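SusD superfamily protein (Bacteroides thetaiotaomicron VPI-5482, PDB 3HDX) probably binds polysaccharides at the outer membrane as a SusD-family protein of carbohydrate metabolism. Local coordinates at residues Y137-N141 with G142-S146; G183-G186 with A187-Q190; G406-R409 with E410-I413. One frame throughout, in Å; residues are numbered along the deposited sequence. Where two conformers were deposited one is given.

Contact 1: Y137-N141 with G142-S146; sequences YSYDN and GTFPS
Asp140 and Thr143 close a type II beta turn that folds 142-146 back along 137-141. The two arms run in nearly opposite directions, with 153° between them. Neither is a regular strand. The turn bond runs from Thr143 N to Asp140 O over 3.1 Å. Gly142 sits at the turn position with positive phi, where a CB would be jammed against Asn141 O.

The side chain of Thr143 adds a second bond to the same carbonyl. Its OG1 lies 2.6 Å from Asp140 O and is the donor. OG1 stands between the backbone N and the carbonyl carbon of its own residue (chi1 74°), which turns the hydroxyl toward the first arm.

Beyond the turn, Tyr139 lies against three residues of the second arm. Pro145 CD sits over the middle of one ring face, 3.8 Å from the centroid of the Tyr139 ring, a CH-pi contact. The edge of Phe144 is directed to the face of Tyr139 in an offset edge-to-face pair, with centroids 5.4 Å apart and planes at 82°. Thr143 O comes in at the Tyr139 ring edge, 3.2 Å from Tyr139 CE2. Tyr137 adds to the cluster, its OH 3.4 Å from Pro145 CB.

The loop lies between helices 104-129 and 152-169 and rests on helix 76-91. There Asn83 donates to Tyr139 O, Glu90 pairs with the hydroxyl of Ser138, and Tyr79 packs edge-to-face with Phe144.

The chemistry divides the hairpin-shaped loop in two. At the bend, one carbonyl oxygen takes two donors, which probably steadies the turn and the Thr143 hydroxyl. Along the arms, aromatic and proline surfaces meet, which is consistent with an ordered surface loop without strand pairing.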
ATOM      1  N   TYR A 137       6.799  22.730  -4.784  1.00 13.32           N
ATOM      2  CA  TYR A 137       6.157  23.994  -4.413  1.00 13.29           C
ATOM      3  C   TYR A 137       4.720  24.019  -4.909  1.00 13.31           C
ATOM      4  O   TYR A 137       4.382  23.286  -5.859  1.00 13.36           O
ATOM      5  CB  TYR A 137       6.965  25.135  -5.025  1.00 13.89           C
ATOM      6  CG  TYR A 137       7.125  25.055  -6.541  1.00 14.47           C
ATOM      7  CD1 TYR A 137       8.145  24.304  -7.110  1.00 14.24           C
ATOM      8  CD2 TYR A 137       6.222  25.714  -7.403  1.00 14.93           C
ATOM      9  CE1 TYR A 137       8.259  24.172  -8.467  1.00 13.36           C
ATOM     10  CE2 TYR A 137       6.365  25.622  -8.772  1.00 15.03           C
ATOM     11  CZ  TYR A 137       7.380  24.871  -9.303  1.00 14.54           C
ATOM     12  OH  TYR A 137       7.539  24.768 -10.651  1.00 16.16           O
ATOM     13  N   SER A 138       3.896  24.890  -4.328  1.00 15.39           N
ATOM     14  CA  SER A 138       2.498  24.935  -4.753  1.00 17.18           C
ATOM     15  C   SER A 138       2.315  25.685  -6.075  1.00 16.43           C
ATOM     16  O   SER A 138       3.136  26.537  -6.466  1.00 16.38           O
ATOM     17  CB  SER A 138       1.600  25.549  -3.697  1.00 19.60           C
ATOM     18  OG  SER A 138       1.842  26.921  -3.584  1.00 22.25           O
ATOM     19  N   TYR A 139       1.247  25.337  -6.774  1.00 16.55           N
ATOM     20  CA  TYR A 139       0.915  25.964  -8.056  1.00 17.67           C
ATOM     21  C   TYR A 139      -0.599  26.070  -8.149  1.00 19.11           C
ATOM     22  O   TYR A 139      -1.305  25.469  -7.350  1.00 19.42           O
ATOM     23  CB  TYR A 139       1.511  25.196  -9.231  1.00 17.33           C
ATOM     24  CG  TYR A 139       1.105  23.752  -9.282  1.00 16.37           C
ATOM     25  CD1 TYR A 139       1.804  22.780  -8.564  1.00 16.69           C
ATOM     26  CD2 TYR A 139      -0.009  23.357 -10.006  1.00 15.46           C
ATOM     27  CE1 TYR A 139       1.406  21.441  -8.587  1.00 18.06           C
ATOM     28  CE2 TYR A 139      -0.433  22.017 -10.040  1.00 17.47           C
ATOM     29  CZ  TYR A 139       0.286  21.073  -9.330  1.00 18.02           C
ATOM     30  OH  TYR A 139      -0.138  19.776  -9.374  1.00 19.87           O
ATOM     31  N   ASP A 140      -1.082  26.873  -9.091  1.00 22.59           N
ATOM     32  CA  ASP A 140      -2.530  27.071  -9.242  1.00 27.75           C
ATOM     33  C   ASP A 140      -3.216  25.889  -9.877  1.00 29.18           C
ATOM     34  O   ASP A 140      -2.708  25.317 -10.849  1.00 28.02           O
ATOM     35  CB  ASP A 140      -2.824  28.303 -10.118  1.00 30.50           C
ATOM     36  CG  ASP A 140      -2.440  29.615  -9.450  1.00 33.92           C
ATOM     37  OD1 ASP A 140      -2.316  29.704  -8.208  1.00 36.50           O
ATOM     38  OD2 ASP A 140      -2.311  30.609 -10.193  1.00 37.51           O
ATOM     39  N   ASN A 141      -4.399  25.548  -9.354  1.00 33.96           N
ATOM     40  CA  ASN A 141      -5.277  24.538  -9.990  1.00 37.67           C
ATOM     41  C   ASN A 141      -5.582  24.994 -11.410  1.00 37.32           C
ATOM     42  O   ASN A 141      -5.724  26.200 -11.664  1.00 38.42           O
ATOM     43  CB  ASN A 141      -6.595  24.394  -9.242  1.00 40.49           C
ATOM     44  CG  ASN A 141      -6.450  23.592  -7.981  1.00 42.80           C
ATOM     45  OD1 ASN A 141      -6.140  22.396  -8.043  1.00 44.80           O
ATOM     46  ND2 ASN A 141      -6.702  24.224  -6.828  1.00 43.86           N
ATOM     47  N   GLY A 142      -5.601  24.038 -12.332  1.00 37.24           N
ATOM     48  CA  GLY A 142      -5.809  24.335 -13.755  1.00 36.06           C
ATOM     49  C   GLY A 142      -4.508  24.582 -14.492  1.00 34.40           C
ATOM     50  O   GLY A 142      -4.506  24.720 -15.710  1.00 35.65           O
ATOM     51  N   THR A 143      -3.389  24.673 -13.757  1.00 31.79           N
ATOM     52  CA  THR A 143      -2.097  24.836 -14.362  1.00 28.89           C
ATOM     53  C   THR A 143      -1.246  23.673 -13.818  1.00 26.62           C
ATOM     54  O   THR A 143      -1.618  22.986 -12.831  1.00 27.29           O
ATOM     55  CB  THR A 143      -1.443  26.170 -13.979  1.00 30.33           C
ATOM     56  OG1 THR A 143      -0.975  26.137 -12.605  1.00 31.86           O
ATOM     57  CG2 THR A 143      -2.433  27.350 -14.176  1.00 30.64           C
ATOM     58  N   PHE A 144      -0.149  23.437 -14.496  1.00 21.64           N
ATOM     59  CA  PHE A 144       0.857  22.494 -14.009  1.00 19.34           C
ATOM     60  C   PHE A 144       2.217  23.035 -14.428  1.00 18.37           C
ATOM     61  O   PHE A 144       2.359  23.555 -15.559  1.00 18.43           O
ATOM     62  CB  PHE A 144       0.617  21.101 -14.573  1.00 18.87           C
ATOM     63  CG  PHE A 144       1.471  20.066 -13.930  1.00 18.13           C
ATOM     64  CD1 PHE A 144       1.141  19.603 -12.669  1.00 19.86           C
ATOM     65  CD2 PHE A 144       2.627  19.594 -14.571  1.00 18.42           C
ATOM     66  CE1 PHE A 144       1.974  18.652 -12.015  1.00 18.74           C
ATOM     67  CE2 PHE A 144       3.454  18.630 -13.956  1.00 18.83           C
ATOM     68  CZ  PHE A 144       3.120  18.154 -12.666  1.00 19.03           C
ATOM     69  N   PRO A 145       3.244  22.949 -13.535  1.00 17.34           N
ATOM     70  CA  PRO A 145       4.554  23.478 -13.938  1.00 17.22           C
ATOM     71  C   PRO A 145       5.087  22.896 -15.246  1.00 16.16           C
ATOM     72  O   PRO A 145       4.944  21.688 -15.476  1.00 16.83           O
ATOM     73  CB  PRO A 145       5.471  23.077 -12.759  1.00 17.04           C
ATOM     74  CG  PRO A 145       4.512  23.063 -11.575  1.00 17.44           C
ATOM     75  CD  PRO A 145       3.244  22.491 -12.129  1.00 17.01           C
ATOM     76  N   SER A 146       5.697  23.762 -16.074  1.00 17.74           N
ATOM     77  CA  SER A 146       6.276  23.347 -17.356  0.50 17.97           C
ATOM     78  C   SER A 146       7.668  22.790 -17.093  1.00 18.12           C
ATOM     79  O   SER A 146       8.667  23.532 -16.939  1.00 18.55           O
ATOM     80  CB  SER A 146       6.346  24.485 -18.362  0.50 18.81           C
ATOM     81  OG  SER A 146       6.911  24.015 -19.564  0.50 17.82           O
TER

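Contact 2: G183-G186 with A187-Q190; sequences GSYG and AQWQ. With EDO (1,2-ethanediol), chain L; EDO (1,2-ethanediol), chain B.
Gln188 CG sits beside its backbone N (chi1 -66°) and the chain then runs extended (chi2 175°), which carries the amide back to Tyr185 and Ser184. There Gln188 OE1 accepts from Tyr185 N over 2.9 Å. The bond is fairly straight, and the donor is tilted 19° from the amide carbonyl plane. In return, Gln188 N donates to Tyr185 O over 3.1 Å. Side chain and backbone of one glutamine thus hold both polar backbone atoms of Tyr185. Gly186 O takes Trp189 N at 3.0 Å, an i to i+3 bond as in a 3-10 turn.

Trp189 presents one indole face to Ser184 CB and to an ethanediol, whose C2 is 3.4 Å from Trp189 CH2. The same diol bonds through its O2 to Ser184 OG at 2.7 Å. A second diol bonds to Gly183 O and to OE1 and NE2 of Gln188. Both diols probably come from the crystallisation liquor. Trp189 NE1 donates to Tyr181 O, and the two rings pack edge-to-face. With an alanine in place of Trp189, Tyr181 O is likely to lose its indole N-H and a gap to open beside Ser184 CB.

The whole turn lies at the surface, in the loop between helices 152-169 and 196-209. Gln190 ties it to loop residues Gln173 and Asn231, and Lys254 bonds to Ala187 O.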
ATOM      1  N   GLY A 183      -9.151  17.333  19.447  1.00 17.54           N
ATOM      2  CA  GLY A 183     -10.272  16.760  20.202  1.00 19.00           C
ATOM      3  C   GLY A 183     -10.224  15.327  20.678  1.00 20.14           C
ATOM      4  O   GLY A 183     -11.125  14.905  21.363  1.00 21.76           O
ATOM      5  N   SER A 184      -9.196  14.579  20.279  1.00 18.59           N
ATOM      6  CA  SER A 184      -9.045  13.171  20.624  1.00 17.42           C
ATOM      7  C   SER A 184      -7.596  12.861  21.008  1.00 15.80           C
ATOM      8  O   SER A 184      -6.714  13.705  20.886  1.00 17.45           O
ATOM      9  CB  SER A 184      -9.506  12.301  19.449  1.00 17.58           C
ATOM     10  OG  SER A 184     -10.903  12.428  19.188  1.00 18.87           O
ATOM     11  N   TYR A 185      -7.359  11.660  21.537  1.00 17.19           N
ATOM     12  CA  TYR A 185      -5.999  11.281  21.884  1.00 18.16           C
ATOM     13  C   TYR A 185      -5.764   9.786  21.850  1.00 17.84           C
ATOM     14  O   TYR A 185      -6.701   9.004  21.903  1.00 19.28           O
ATOM     15  CB  TYR A 185      -5.599  11.805  23.261  1.00 20.06           C
ATOM     16  CG  TYR A 185      -6.133  11.035  24.426  1.00 22.26           C
ATOM     17  CD1 TYR A 185      -7.463  11.173  24.826  1.00 24.08           C
ATOM     18  CD2 TYR A 185      -5.294  10.171  25.164  1.00 24.77           C
ATOM     19  CE1 TYR A 185      -7.958  10.477  25.950  1.00 26.31           C
ATOM     20  CE2 TYR A 185      -5.783   9.466  26.274  1.00 26.49           C
ATOM     21  CZ  TYR A 185      -7.122   9.631  26.656  1.00 27.53           C
ATOM     22  OH  TYR A 185      -7.636   8.938  27.746  1.00 31.35           O
ATOM     23  N   GLY A 186      -4.476   9.440  21.822  1.00 17.40           N
ATOM     24  CA  GLY A 186      -3.992   8.062  21.922  1.00 17.34           C
ATOM     25  C   GLY A 186      -4.681   7.053  21.038  1.00 16.21           C
ATOM     26  O   GLY A 186      -4.617   7.155  19.818  1.00 16.53           O
ATOM     27  N   ALA A 187      -5.389   6.113  21.661  1.00 16.24           N
ATOM     28  CA  ALA A 187      -6.105   5.050  20.935  1.00 16.57           C
ATOM     29  C   ALA A 187      -7.093   5.547  19.891  1.00 17.15           C
ATOM     30  O   ALA A 187      -7.253   4.951  18.850  1.00 17.87           O
ATOM     31  CB  ALA A 187      -6.789   4.078  21.919  1.00 18.19           C
ATOM     32  N   GLN A 188      -7.699   6.704  20.147  1.00 16.68           N
ATOM     33  CA  GLN A 188      -8.657   7.273  19.213  1.00 16.16           C
ATOM     34  C   GLN A 188      -8.073   7.598  17.850  1.00 16.72           C
ATOM     35  O   GLN A 188      -8.812   7.617  16.865  1.00 18.27           O
ATOM     36  CB  GLN A 188      -9.294   8.534  19.807  1.00 16.82           C
ATOM     37  CG  GLN A 188     -10.160   8.238  21.043  1.00 18.29           C
ATOM     38  CD  GLN A 188     -10.680   9.527  21.689  1.00 20.27           C
ATOM     39  OE1 GLN A 188      -9.910  10.412  22.079  1.00 20.79           O
ATOM     40  NE2 GLN A 188     -11.997   9.607  21.836  1.00 24.89           N
ATOM     41  N   TRP A 189      -6.775   7.920  17.805  1.00 15.50           N
ATOM     42  CA  TRP A 189      -6.116   8.227  16.529  1.00 14.20           C
ATOM     43  C   TRP A 189      -5.310   7.064  15.940  1.00 13.89           C
ATOM     44  O   TRP A 189      -4.784   7.199  14.825  1.00 14.43           O
ATOM     45  CB  TRP A 189      -5.238   9.456  16.673  1.00 14.91           C
ATOM     46  CG  TRP A 189      -5.937  10.757  16.893  1.00 15.04           C
ATOM     47  CD1 TRP A 189      -5.799  11.604  17.971  1.00 15.59           C
ATOM     48  CD2 TRP A 189      -6.816  11.405  15.978  1.00 15.21           C
ATOM     49  NE1 TRP A 189      -6.546  12.748  17.763  1.00 16.12           N
ATOM     50  CE2 TRP A 189      -7.175  12.655  16.546  1.00 15.62           C
ATOM     51  CE3 TRP A 189      -7.339  11.062  14.719  1.00 16.87           C
ATOM     52  CZ2 TRP A 189      -8.049  13.546  15.887  1.00 16.24           C
ATOM     53  CZ3 TRP A 189      -8.191  11.968  14.059  1.00 16.22           C
ATOM     54  CH2 TRP A 189      -8.529  13.188  14.646  1.00 16.92           C
ATOM     55  N   GLN A 190      -5.172   5.958  16.685  1.00 14.39           N
ATOM     56  CA  GLN A 190      -4.419   4.784  16.181  1.00 14.26           C
ATOM     57  C   GLN A 190      -5.096   4.246  14.918  1.00 15.49           C
ATOM     58  O   GLN A 190      -6.309   4.101  14.866  1.00 16.25           O
ATOM     59  CB  GLN A 190      -4.369   3.672  17.216  1.00 15.60           C
ATOM     60  CG  GLN A 190      -3.498   3.975  18.400  1.00 15.51           C
ATOM     61  CD  GLN A 190      -3.592   2.917  19.489  1.00 16.27           C
ATOM     62  OE1 GLN A 190      -4.132   1.828  19.258  1.00 17.39           O
ATOM     63  NE2 GLN A 190      -3.003   3.211  20.671  1.00 15.83           N
TER
HETATM   64  C1  EDO L 611     -12.843  13.044  23.312  1.00 41.75           C
HETATM   65  O1  EDO L 611     -12.632  12.583  21.962  1.00 42.35           O
HETATM   66  C2  EDO L 611     -12.336  12.025  24.316  1.00 41.78           C
HETATM   67  O2  EDO L 611     -10.903  12.031  24.308  1.00 40.90           O
HETATM   68  C1  EDO B 601     -11.663  11.024  15.037  1.00 42.63           C
HETATM   69  O1  EDO B 601     -11.835   9.638  14.711  1.00 44.11           O
HETATM   70  C2  EDO B 601     -10.730  11.086  16.235  1.00 41.82           C
HETATM   71  O2  EDO B 601     -11.321  10.465  17.381  1.00 41.25           O

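Contact 3: G406-R409 with E410-I413; sequences GNNR and ESLI
Asn408 is the N-cap of helix 409-423, and its side chain accepts from Ser411 N in the first turn. CG stands anti to the backbone N (chi1 -175°), which swings OD1 over the helix end. Asn408 OD1 lies 3.0 Å from Ser411 N, with the donor above the amide carbonyl plane. The backbone then takes over. Leu412 N bonds to Asn408 O, and Ile413 N bonds to Arg409 O.

The inner side is tightly packed. Leu412 and Ile413 are buried. Leu412 meets helices 380-391 and 401-405, while Ile413 meets helix 430-441. Arg409 lies beside Ile413 and points the same way, and Ile413 CD1 covers the centre of one guanidinium face. Arg409 NE bonds to Cys375 O at the end of helix 363-376.

The outer side is looser. Glu410 was deposited in two conformers, and how far the other keeps the contacts described here is left open. A water there donates to Glu410 OE1 and bonds weakly with Asn408 ND2. In the conformer described, a salt bridge joins Glu410 to Arg409. Arg409 NH1 reaches the anti side of Glu410 OE2 over 2.7 Å, and the oxygen lies in the guanidinium plane.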
ATOM      1  N   GLY A 406      18.156 -26.325   1.725  1.00 18.49           N
ATOM      2  CA  GLY A 406      19.517 -26.751   1.360  1.00 18.84           C
ATOM      3  C   GLY A 406      20.550 -25.639   1.436  1.00 19.14           C
ATOM      4  O   GLY A 406      21.499 -25.646   0.654  1.00 20.56           O
ATOM      5  N   ASN A 407      20.344 -24.673   2.352  1.00 18.40           N
ATOM      6  CA  ASN A 407      21.192 -23.494   2.477  1.00 18.97           C
ATOM      7  C   ASN A 407      21.283 -22.672   1.172  1.00 19.86           C
ATOM      8  O   ASN A 407      22.263 -21.972   0.942  1.00 21.45           O
ATOM      9  CB  ASN A 407      22.596 -23.867   3.031  1.00 21.21           C
ATOM     10  CG  ASN A 407      22.550 -24.394   4.480  1.00 22.71           C
ATOM     11  OD1 ASN A 407      21.655 -24.088   5.243  1.00 24.58           O
ATOM     12  ND2 ASN A 407      23.551 -25.174   4.857  1.00 27.22           N
ATOM     13  N   ASN A 408      20.225 -22.719   0.367  1.00 18.61           N
ATOM     14  CA  ASN A 408      20.175 -22.031  -0.929  1.00 18.01           C
ATOM     15  C   ASN A 408      19.426 -20.704  -0.713  1.00 17.42           C
ATOM     16  O   ASN A 408      18.212 -20.706  -0.483  1.00 17.60           O
ATOM     17  CB  ASN A 408      19.531 -22.905  -1.989  1.00 19.72           C
ATOM     18  CG  ASN A 408      19.570 -22.284  -3.360  1.00 21.51           C
ATOM     19  OD1 ASN A 408      19.143 -21.166  -3.546  1.00 21.60           O
ATOM     20  ND2 ASN A 408      20.070 -23.034  -4.352  1.00 25.33           N
ATOM     21  N   ARG A 409      20.170 -19.611  -0.814  1.00 17.67           N
ATOM     22  CA  ARG A 409      19.644 -18.230  -0.627  1.00 17.81           C
ATOM     23  C   ARG A 409      18.471 -17.937  -1.565  1.00 16.13           C
ATOM     24  O   ARG A 409      17.448 -17.400  -1.130  1.00 14.59           O
ATOM     25  CB  ARG A 409      20.775 -17.187  -0.845  1.00 19.65           C
ATOM     26  CG  ARG A 409      20.393 -15.703  -0.869  1.00 23.83           C
ATOM     27  CD  ARG A 409      21.650 -14.837  -1.315  1.00 25.55           C
ATOM     28  NE  ARG A 409      21.369 -13.437  -1.703  1.00 29.65           N
ATOM     29  CZ  ARG A 409      21.060 -12.979  -2.937  1.00 31.38           C
ATOM     30  NH1 ARG A 409      20.976 -13.783  -4.008  1.00 32.75           N
ATOM     31  NH2 ARG A 409      20.838 -11.670  -3.116  1.00 32.36           N
ATOM     32  N   GLU A 410      18.588 -18.339  -2.827  1.00 16.59           N
ATOM     33  CA  GLU A 410      17.552 -18.040  -3.813  0.50 15.89           C
ATOM     34  C   GLU A 410      16.269 -18.858  -3.521  1.00 15.91           C
ATOM     35  O   GLU A 410      15.154 -18.341  -3.667  1.00 14.38           O
ATOM     36  CB  GLU A 410      18.091 -18.212  -5.227  0.50 17.96           C
ATOM     37  CG  GLU A 410      19.154 -17.180  -5.606  0.50 19.96           C
ATOM     38  CD  GLU A 410      20.544 -17.398  -4.969  0.50 21.20           C
ATOM     39  OE1 GLU A 410      20.960 -18.561  -4.700  0.50 22.57           O
ATOM     40  OE2 GLU A 410      21.217 -16.391  -4.690  0.50 23.82           O
ATOM     41  N   SER A 411      16.428 -20.097  -3.048  1.00 14.79           N
ATOM     42  CA  SER A 411      15.272 -20.931  -2.680  0.50 15.01           C
ATOM     43  C   SER A 411      14.510 -20.256  -1.536  1.00 14.76           C
ATOM     44  O   SER A 411      13.264 -20.230  -1.536  1.00 14.64           O
ATOM     45  CB  SER A 411      15.676 -22.353  -2.244  0.50 14.47           C
ATOM     46  OG  SER A 411      16.257 -23.093  -3.305  0.50 13.95           O
ATOM     47  N   LEU A 412      15.248 -19.725  -0.547  1.00 13.20           N
ATOM     48  CA  LEU A 412      14.624 -19.022   0.579  1.00 13.25           C
ATOM     49  C   LEU A 412      13.966 -17.716   0.122  1.00 12.58           C
ATOM     50  O   LEU A 412      12.847 -17.411   0.534  1.00 12.63           O
ATOM     51  CB  LEU A 412      15.645 -18.806   1.712  1.00 13.31           C
ATOM     52  CG  LEU A 412      15.126 -18.017   2.939  1.00 13.56           C
ATOM     53  CD1 LEU A 412      13.902 -18.750   3.507  1.00 13.73           C
ATOM     54  CD2 LEU A 412      16.203 -17.868   4.028  1.00 14.58           C
ATOM     55  N   ILE A 413      14.645 -16.954  -0.734  1.00 12.14           N
ATOM     56  CA  ILE A 413      14.026 -15.719  -1.297  1.00 12.17           C
ATOM     57  C   ILE A 413      12.710 -16.053  -1.995  1.00 13.19           C
ATOM     58  O   ILE A 413      11.692 -15.424  -1.706  1.00 11.69           O
ATOM     59  CB  ILE A 413      14.978 -14.963  -2.260  1.00 13.37           C
ATOM     60  CG1 ILE A 413      16.133 -14.343  -1.493  1.00 13.00           C
ATOM     61  CG2 ILE A 413      14.200 -13.883  -3.099  1.00 13.29           C
ATOM     62  CD1 ILE A 413      17.313 -13.940  -2.411  1.00 11.86           C
TER
HETATM   63  O   HOH W   1      20.790 -20.676  -6.554  1.00 43.35           O

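The three contacts follow one another along the chain, and none nests in or crosses another. Contact 1 comes first and closes the turn in the loop that leads from helix 104-129 to helix 152-169, resting on helix 76-91. Contact 2 folds a short turn in the later loop from helix 152-169 to helix 196-209. Both fall in the N-terminal starch-binding-associated region, yet their nearest atoms are about 24 Å apart. Contact 3 comes much later, in the SusD family region. It sets the start of helix 409-423 against helices 363-376, 380-391 and 430-441. It lies across the chain's centre from contact 1, with centres about 49 Å apart.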